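Local coordinates for putative uncharacterized protein (Trypanosoma congolense, PDB 4E40) that probably serves as the parasite's cell-surface receptor for the haptoglobin-hemoglobin complex, with a role in nutrient uptake, at residues Cys19-Gln24 / Ala176-Lys181; Asp72-Leu77 / Glu82-Val87; Lys139-Leu144 / Cys162-Asn167. All blocks are in the same frame, centred on the assembly; numbering follows the deposited sequence.

Contact 1. Residues Cys19-Gln24 / Ala176-Lys181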
loop_
_atom_site.group_PDB
_atom_site.type_symbol
_atom_site.label_atom_id
_atom_site.label_comp_id
_atom_site.label_asym_id
_atom_site.label_seq_id
_atom_site.Cartn_x
_atom_site.Cartn_y
_atom_site.Cartn_z
ATOM N N CYS A 19 -29.365 -14.683 -6.460
ATOM C CA CYS A 19 -29.647 -13.683 -5.384
ATOM C C CYS A 19 -28.378 -13.424 -4.593
ATOM O O CYS A 19 -27.972 -12.264 -4.395
ATOM C CB CYS A 19 -30.730 -14.268 -4.455
ATOM S SG CYS A 19 -31.433 -12.920 -3.474
ATOM N N GLU A 20 -27.705 -14.522 -4.176
ATOM C CA GLU A 20 -26.443 -14.364 -3.417
ATOM C C GLU A 20 -25.373 -13.683 -4.280
ATOM O O GLU A 20 -24.617 -12.841 -3.791
ATOM C CB GLU A 20 -25.925 -15.700 -2.874
ATOM C CG GLU A 20 -24.599 -15.590 -2.088
ATOM C CD GLU A 20 -24.650 -14.570 -0.964
ATOM O OE1 GLU A 20 -25.777 -14.220 -0.510
ATOM O OE2 GLU A 20 -23.582 -14.079 -0.528
ATOM N N LEU A 21 -25.245 -14.091 -5.538
ATOM C CA LEU A 21 -24.260 -13.471 -6.427
ATOM C C LEU A 21 -24.512 -11.958 -6.542
ATOM O O LEU A 21 -23.561 -11.174 -6.510
ATOM C CB LEU A 21 -24.320 -14.086 -7.824
ATOM C CG LEU A 21 -23.390 -13.530 -8.904
ATOM C CD1 LEU A 21 -21.914 -13.588 -8.473
ATOM C CD2 LEU A 21 -23.570 -14.184 -10.273
ATOM N N ARG A 22 -25.780 -11.576 -6.727
ATOM C CA ARG A 22 -26.077 -10.140 -6.856
ATOM C C ARG A 22 -25.643 -9.396 -5.592
ATOM O O ARG A 22 -25.078 -8.284 -5.712
ATOM C CB ARG A 22 -27.587 -9.948 -7.100
ATOM C CG ARG A 22 -27.940 -8.504 -7.505
ATOM C CD ARG A 22 -28.496 -7.720 -6.288
ATOM N NE ARG A 22 -29.691 -8.338 -5.712
ATOM C CZ ARG A 22 -30.947 -8.289 -6.222
ATOM N NH1 ARG A 22 -31.224 -7.616 -7.349
ATOM N NH2 ARG A 22 -31.947 -8.922 -5.608
ATOM N N ALA A 23 -25.912 -9.951 -4.417
ATOM C CA ALA A 23 -25.500 -9.313 -3.144
ATOM C C ALA A 23 -23.982 -9.185 -3.050
ATOM O O ALA A 23 -23.472 -8.143 -2.601
ATOM C CB ALA A 23 -26.039 -10.034 -1.925
ATOM N N GLN A 24 -23.262 -10.199 -3.577
ATOM C CA GLN A 24 -21.776 -10.092 -3.589
ATOM C C GLN A 24 -21.288 -9.006 -4.559
ATOM O O GLN A 24 -20.406 -8.224 -4.233
ATOM C CB GLN A 24 -21.123 -11.409 -4.021
ATOM C CG GLN A 24 -21.421 -12.589 -3.107
ATOM C CD GLN A 24 -20.432 -12.864 -2.064
ATOM O OE1 GLN A 24 -20.814 -13.001 -0.873
ATOM N NE2 GLN A 24 -19.188 -12.739 -2.394
ATOM N N ALA A 176 -15.749 -15.455 -6.052
ATOM C CA ALA A 176 -15.476 -16.594 -6.968
ATOM C C ALA A 176 -16.317 -17.808 -6.611
ATOM O O ALA A 176 -16.827 -18.487 -7.534
ATOM C CB ALA A 176 -13.980 -16.914 -6.917
ATOM N N ALA A 177 -16.491 -18.093 -5.299
ATOM C CA ALA A 177 -17.340 -19.246 -4.915
ATOM C C ALA A 177 -18.779 -19.047 -5.416
ATOM O O ALA A 177 -19.459 -19.963 -5.901
ATOM C CB ALA A 177 -17.321 -19.429 -3.397
ATOM N N ALA A 178 -19.284 -17.799 -5.299
ATOM C CA ALA A 178 -20.686 -17.498 -5.695
ATOM C C ALA A 178 -20.836 -17.626 -7.215
ATOM O O ALA A 178 -21.857 -18.174 -7.700
ATOM C CB ALA A 178 -21.021 -16.074 -5.245
ATOM N N LEU A 179 -19.819 -17.222 -7.965
ATOM C CA LEU A 179 -19.892 -17.356 -9.433
ATOM C C LEU A 179 -19.858 -18.822 -9.840
ATOM O O LEU A 179 -20.542 -19.214 -10.802
ATOM C CB LEU A 179 -18.690 -16.664 -10.082
ATOM C CG LEU A 179 -18.792 -15.133 -10.071
ATOM C CD1 LEU A 179 -17.384 -14.528 -10.243
ATOM C CD2 LEU A 179 -19.805 -14.712 -11.164
ATOM N N ASP A 180 -19.057 -19.601 -9.142
ATOM C CA ASP A 180 -18.895 -21.029 -9.521
ATOM C C ASP A 180 -20.164 -21.805 -9.283
ATOM O O ASP A 180 -20.358 -22.851 -9.929
ATOM C CB ASP A 180 -17.776 -21.661 -8.717
ATOM C CG ASP A 180 -16.418 -21.196 -9.157
ATOM O OD1 ASP A 180 -16.282 -20.420 -10.150
ATOM O OD2 ASP A 180 -15.442 -21.540 -8.435
ATOM N N LYS A 181 -21.097 -21.309 -8.436
ATOM C CA LYS A 181 -22.394 -21.980 -8.284
ATOM C C LYS A 181 -23.343 -21.802 -9.476
ATOM O O LYS A 181 -24.374 -22.492 -9.604
ATOM C CB LYS A 181 -23.087 -21.473 -7.000
ATOM C CG LYS A 181 -22.412 -21.845 -5.713
ATOM C CD LYS A 181 -23.457 -21.917 -4.602
ATOM C CE LYS A 181 -23.737 -23.373 -4.240
ATOM N NZ LYS A 181 -24.598 -23.471 -3.015
#
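L21 and Q24 of helix 12-26 pack against A178 and L179 of helix 172-180, a pairing of two short, nearly antiparallel helices at one end of this elongated helical-bundle receptor domain, where the C19-C162 disulfide also lies. The two short segments make an angle of 150° between their N-to-C directions, and their axes come within 9.2 Å of each other. The backbones come nearest at L21 and A178, whose CA atoms are 5.4 Å apart; A178 brings only a methyl group there.

L21 does most of the work on its side. With CG anti to the backbone N (chi1 178°), the isobutyl group stretches across the interface, and its CD1 methyl lands 3.6 Å from CD2 of L179. The same CD1 also leans on the branch point of L179, while the other methyl, CD2, stays within 3.9 Å of L179 CD2. The two leucines therefore meet at a slant, with L179 giving chiefly one branch to both methyls of L21. L179 does not leave its backbone pointing at L21; the far part of the chain swings in to make the contact.

A178 CB fills in alongside, between the two residues of the opposing helix: it sits 4.2 Å from L21 CD1 and 4.1 Å from Q24 CG. Q24 thus takes part through the aliphatic base of its side chain. Everything that joins the two segments is van der Waals packing, with no polar bond between them.

L175, one residue before the segment on helix 172-180, extends the patch by touching both L21 and Q24. The long helix 192-246 packs here too, with F195 against L179 and L199 against A176.

Contact 2. Residues Asp72-Leu77 / Glu82-Val87. Unlike the reference sequence in segment 72-77: D72 (reference Asn).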
loop_
_atom_site.group_PDB
_atom_site.type_symbol
_atom_site.label_atom_id
_atom_site.label_comp_id
_atom_site.label_asym_id
_atom_site.label_seq_id
_atom_site.Cartn_x
_atom_site.Cartn_y
_atom_site.Cartn_z
ATOM N N ASP A 72 40.455 21.369 10.616
ATOM C CA ASP A 72 41.266 22.444 10.006
ATOM C C ASP A 72 41.915 23.284 11.139
ATOM O O ASP A 72 43.120 23.705 11.036
ATOM C CB ASP A 72 40.402 23.314 9.071
ATOM C CG ASP A 72 41.221 24.481 8.449
ATOM O OD1 ASP A 72 41.974 24.207 7.483
ATOM O OD2 ASP A 72 41.189 25.655 8.952
ATOM N N ARG A 73 41.165 23.567 12.217
ATOM C CA ARG A 73 41.731 24.415 13.328
ATOM C C ARG A 73 42.994 23.851 13.923
ATOM O O ARG A 73 43.868 24.595 14.398
ATOM C CB ARG A 73 40.717 24.616 14.472
ATOM C CG ARG A 73 39.621 25.623 14.187
ATOM C CD ARG A 73 40.183 26.875 13.540
ATOM N NE ARG A 73 40.548 27.943 14.478
ATOM C CZ ARG A 73 39.870 29.083 14.636
ATOM N NH1 ARG A 73 38.768 29.310 13.929
ATOM N NH2 ARG A 73 40.308 30.000 15.504
ATOM N N VAL A 74 43.133 22.520 13.880
ATOM C CA VAL A 74 44.317 21.858 14.474
ATOM C C VAL A 74 45.315 21.396 13.417
ATOM O O VAL A 74 46.230 20.597 13.701
ATOM C CB VAL A 74 43.939 20.685 15.458
ATOM C CG1 VAL A 74 43.149 21.183 16.668
ATOM C CG2 VAL A 74 43.277 19.514 14.746
ATOM N N SER A 75 45.202 21.926 12.196
ATOM C CA SER A 75 46.020 21.424 11.116
ATOM C C SER A 75 47.507 21.719 11.381
ATOM O O SER A 75 48.363 21.050 10.812
ATOM C CB SER A 75 45.580 21.993 9.755
ATOM O OG SER A 75 45.794 23.409 9.723
ATOM N N GLY A 76 47.766 22.683 12.264
ATOM C CA GLY A 76 49.155 23.117 12.598
ATOM C C GLY A 76 49.781 22.272 13.683
ATOM O O GLY A 76 50.996 22.357 13.934
ATOM N N LEU A 77 48.987 21.427 14.333
ATOM C CA LEU A 77 49.541 20.519 15.346
ATOM C C LEU A 77 50.094 19.238 14.705
ATOM O O LEU A 77 49.561 18.750 13.726
ATOM C CB LEU A 77 48.513 20.243 16.442
ATOM C CG LEU A 77 48.060 21.510 17.161
ATOM C CD1 LEU A 77 47.066 21.172 18.261
ATOM C CD2 LEU A 77 49.278 22.225 17.750
ATOM N N GLU A 82 48.437 14.482 21.167
ATOM C CA GLU A 82 47.331 13.647 21.666
ATOM C C GLU A 82 45.936 14.248 21.422
ATOM O O GLU A 82 45.002 13.539 20.997
ATOM C CB GLU A 82 47.513 13.351 23.161
ATOM C CG GLU A 82 46.376 12.529 23.774
ATOM C CD GLU A 82 46.599 12.163 25.238
ATOM O OE1 GLU A 82 46.467 10.957 25.572
ATOM O OE2 GLU A 82 46.901 13.074 26.051
ATOM N N THR A 83 45.798 15.548 21.684
ATOM C CA THR A 83 44.485 16.232 21.529
ATOM C C THR A 83 44.065 16.342 20.078
ATOM O O THR A 83 42.893 16.012 19.746
ATOM C CB THR A 83 44.479 17.612 22.224
ATOM O OG1 THR A 83 44.768 17.396 23.609
ATOM C CG2 THR A 83 43.104 18.273 22.121
ATOM N N ALA A 84 45.001 16.740 19.217
ATOM C CA ALA A 84 44.733 16.847 17.770
ATOM C C ALA A 84 44.348 15.472 17.226
ATOM O O ALA A 84 43.477 15.337 16.348
ATOM C CB ALA A 84 45.957 17.390 17.032
ATOM N N GLN A 85 44.989 14.433 17.752
ATOM C CA GLN A 85 44.588 13.091 17.346
ATOM C C GLN A 85 43.174 12.715 17.698
ATOM O O GLN A 85 42.512 12.085 16.876
ATOM C CB GLN A 85 45.599 12.064 17.860
ATOM C CG GLN A 85 46.955 12.312 17.202
ATOM C CD GLN A 85 46.991 11.989 15.696
ATOM O OE1 GLN A 85 46.963 10.812 15.336
ATOM N NE2 GLN A 85 47.068 13.026 14.804
ATOM N N LYS A 86 42.686 13.090 18.872
ATOM C CA LYS A 86 41.302 12.774 19.186
ATOM C C LYS A 86 40.426 13.555 18.216
ATOM O O LYS A 86 39.428 13.061 17.733
ATOM C CB LYS A 86 40.945 13.115 20.615
ATOM C CG LYS A 86 41.763 12.286 21.623
ATOM C CD LYS A 86 41.392 12.681 23.031
ATOM C CE LYS A 86 42.112 11.793 24.057
ATOM N NZ LYS A 86 42.176 12.428 25.400
ATOM N N VAL A 87 40.828 14.790 17.884
ATOM C CA VAL A 87 39.983 15.562 16.957
ATOM C C VAL A 87 39.898 14.909 15.559
ATOM O O VAL A 87 38.811 14.759 15.007
ATOM C CB VAL A 87 40.559 16.999 16.781
ATOM C CG1 VAL A 87 39.800 17.770 15.682
ATOM C CG2 VAL A 87 40.435 17.702 18.121
#
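V74 and A84 bury 54 Å² each where the chain turns back between helices 28-73 and 82-147, and the packing of this helical hairpin is built round them. V74 is the first residue past helix 28-73 to leave helical geometry, and it points its side chain at the start of the returning helix. With CG1 anti to the carbonyl carbon (chi1 -63°), CG2 is left between the backbone N and the carbonyl carbon, and from there it serves two neighbours: A84 CB at 4.1 Å and V87 CG1 at 4.0 Å. V87, nearly one helical turn beyond A84, meets V74 tip to tip.

A84 presents its methyl to V74 on one hand and to L77 on the other. L77 comes over it with its CB, 3.9 Å from A84 CB, and its CD1 rests on the same methyl, so A84 is gripped by both ends of the beta turn that begins the connection between the helices.

That turn has its own bracing. V74 to L77 form a type I beta turn, closed by the bond from L77 N to V74 O at 2.9 Å. Just before it, D72 O accepts from both S75 N and S75 OG; the hydroxyl, 3.0 Å away, approaches in the carbonyl plane at a C=O...O angle of 147°. Two donors of S75 thus share one carbonyl, D72 O, in the last turn of the helix.

Further on, N81 OD1 bonds to A84 N, and R88 NH1 reaches back to L77 O. The third long helix, 192-246, runs alongside near its C-terminal end, with S244 against V74 and E243 against T83, K86 and V87.

Contact 3. Residues Lys139-Leu144 / Cys162-Asn167. Unlike the reference sequence in segment 162-167: E164 (reference Asn).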
loop_
_atom_site.group_PDB
_atom_site.type_symbol
_atom_site.label_atom_id
_atom_site.label_comp_id
_atom_site.label_asym_id
_atom_site.label_seq_id
_atom_site.Cartn_x
_atom_site.Cartn_y
_atom_site.Cartn_z
ATOM N N LYS A 139 -26.746 -6.033 -14.122
ATOM C CA LYS A 139 -27.184 -7.098 -15.027
ATOM C C LYS A 139 -27.766 -8.363 -14.359
ATOM O O LYS A 139 -28.719 -8.991 -14.858
ATOM C CB LYS A 139 -26.057 -7.508 -15.950
ATOM C CG LYS A 139 -25.580 -6.345 -16.805
ATOM C CD LYS A 139 -24.634 -6.789 -17.892
ATOM C CE LYS A 139 -24.197 -5.607 -18.765
ATOM N NZ LYS A 139 -23.662 -6.101 -20.062
ATOM N N VAL A 140 -27.174 -8.739 -13.222
ATOM C CA VAL A 140 -27.706 -9.843 -12.462
ATOM C C VAL A 140 -29.047 -9.433 -11.839
ATOM O O VAL A 140 -29.944 -10.264 -11.735
ATOM C CB VAL A 140 -26.691 -10.396 -11.394
ATOM C CG1 VAL A 140 -27.318 -11.519 -10.531
ATOM C CG2 VAL A 140 -25.454 -10.898 -12.149
ATOM N N SER A 141 -29.192 -8.173 -11.403
ATOM C CA SER A 141 -30.480 -7.718 -10.867
ATOM C C SER A 141 -31.537 -7.813 -11.958
ATOM O O SER A 141 -32.695 -8.190 -11.659
ATOM C CB SER A 141 -30.424 -6.273 -10.360
ATOM O OG SER A 141 -29.621 -6.183 -9.197
ATOM N N ASN A 142 -31.169 -7.477 -13.206
ATOM C CA ASN A 142 -32.133 -7.590 -14.322
ATOM C C ASN A 142 -32.582 -9.018 -14.506
ATOM O O ASN A 142 -33.784 -9.280 -14.761
ATOM C CB ASN A 142 -31.603 -7.019 -15.630
ATOM C CG ASN A 142 -31.371 -5.543 -15.558
ATOM O OD1 ASN A 142 -31.890 -4.850 -14.652
ATOM N ND2 ASN A 142 -30.591 -5.016 -16.517
ATOM N N LEU A 143 -31.623 -9.949 -14.429
ATOM C CA LEU A 143 -31.898 -11.365 -14.562
ATOM C C LEU A 143 -32.862 -11.836 -13.479
ATOM O O LEU A 143 -33.825 -12.569 -13.770
ATOM C CB LEU A 143 -30.566 -12.163 -14.541
ATOM C CG LEU A 143 -30.701 -13.668 -14.656
ATOM C CD1 LEU A 143 -31.086 -14.116 -16.073
ATOM C CD2 LEU A 143 -29.375 -14.338 -14.213
ATOM N N LEU A 144 -32.679 -11.358 -12.251
ATOM C CA LEU A 144 -33.572 -11.724 -11.148
ATOM C C LEU A 144 -34.977 -11.089 -11.294
ATOM O O LEU A 144 -35.958 -11.755 -10.984
ATOM C CB LEU A 144 -32.928 -11.316 -9.828
ATOM C CG LEU A 144 -31.752 -12.211 -9.381
ATOM C CD1 LEU A 144 -30.933 -11.474 -8.336
ATOM C CD2 LEU A 144 -32.383 -13.457 -8.733
ATOM N N CYS A 162 -36.491 -13.288 -3.294
ATOM C CA CYS A 162 -35.151 -12.754 -3.302
ATOM C C CYS A 162 -35.238 -11.259 -3.005
ATOM O O CYS A 162 -35.837 -10.492 -3.750
ATOM C CB CYS A 162 -34.424 -13.009 -4.637
ATOM S SG CYS A 162 -32.832 -12.101 -4.842
ATOM N N SER A 163 -34.649 -10.848 -1.908
ATOM C CA SER A 163 -34.649 -9.399 -1.643
ATOM C C SER A 163 -33.367 -8.758 -2.180
ATOM O O SER A 163 -32.327 -9.407 -2.219
ATOM C CB SER A 163 -34.807 -9.135 -0.149
ATOM O OG SER A 163 -33.728 -9.708 0.567
ATOM N N GLU A 164 -33.478 -7.498 -2.615
ATOM C CA GLU A 164 -32.313 -6.688 -2.977
ATOM C C GLU A 164 -31.469 -6.468 -1.733
ATOM O O GLU A 164 -31.999 -6.029 -0.723
ATOM C CB GLU A 164 -32.784 -5.353 -3.502
ATOM C CG GLU A 164 -33.069 -5.353 -4.984
ATOM C CD GLU A 164 -32.608 -4.062 -5.609
ATOM O OE1 GLU A 164 -31.866 -4.119 -6.618
ATOM O OE2 GLU A 164 -32.963 -2.990 -5.060
ATOM N N SER A 165 -30.196 -6.866 -1.735
ATOM C CA SER A 165 -29.396 -6.705 -0.538
ATOM C C SER A 165 -27.939 -6.538 -0.914
ATOM O O SER A 165 -27.553 -6.765 -2.063
ATOM C CB SER A 165 -29.537 -7.902 0.397
ATOM O OG SER A 165 -29.201 -9.081 -0.303
ATOM N N THR A 166 -27.164 -6.026 0.016
ATOM C CA THR A 166 -25.713 -5.881 -0.231
ATOM C C THR A 166 -25.005 -6.736 0.774
ATOM O O THR A 166 -25.323 -6.679 1.984
ATOM C CB THR A 166 -25.287 -4.436 -0.041
ATOM O OG1 THR A 166 -25.992 -3.623 -0.991
ATOM C CG2 THR A 166 -23.807 -4.248 -0.306
ATOM N N ASN A 167 -24.025 -7.533 0.321
ATOM C CA ASN A 167 -23.241 -8.275 1.247
ATOM C C ASN A 167 -22.012 -7.447 1.608
ATOM O O ASN A 167 -21.256 -7.006 0.722
ATOM C CB ASN A 167 -22.850 -9.636 0.631
ATOM C CG ASN A 167 -22.050 -10.508 1.602
ATOM O OD1 ASN A 167 -21.040 -10.101 2.116
ATOM N ND2 ASN A 167 -22.452 -11.755 1.740
#
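L144 of helix 82-147 holds the sulfur of C162 in the fork of its side chain, and one turn earlier S141 faces the end of E164. C162 and E164 belong to the 162-167 loop, which passes beside the helix.

At L144 the conformation explains the fit. A chi1 of -74° puts CG anti to the carbonyl carbon, and chi2 of 162° then turns both methyls to the sulfur. C162 turns its SG anti to its own backbone N (chi1 169°), and the sulfur ends up almost evenly placed, 4.0 Å from L144 CD1 and 4.1 Å from L144 CD2. This is plain apolar packing, and it shields one side of the disulfide that C162 makes with C19.

The second pairing is looser. E164 has to bend to get there: its CG is anti to the carbonyl carbon, and the chain then kinks at chi2, carrying the carboxylate in toward the helix. Even so, its OE1 stays 4.0 Å from S141 OG, too far for a direct bond. R22 of helix 12-26 comes close to both: its NH1 hydrogen-bonds to S141 OG but has only a long, weak ion pair with E164 OE1. S141 OG also bonds to A137 O one turn back in its own helix, so the hydroxyl is gripped from two sources.

Helix 12-26 is therefore the third member of this contact, with L25 touching V140 and the backbones of A23 and N167 joined by hydrogen bonding. The N-terminal residues also pass helix 82-147, with I5 against V140 and L9 against L143.

Overall arrangement
From the N terminus, helix 12-26 contributes residues 19-24, whose partner, 176-181, comes about 150 residues later; contact 1 thus closes a long loop that contains the other two. Within it, helix 28-73 runs to the far end of the molecule, where contact 2 closes a short loop into helix 82-147. That helix returns the whole way, and contact 3 then fastens its last turns to the loop before helix 172-180. Contacts 2 and 3 follow in series, their centres 83 Å apart on opposite sides of the chain's centre. Contacts 1 and 3 touch, through the C19-C162 disulfide and R22.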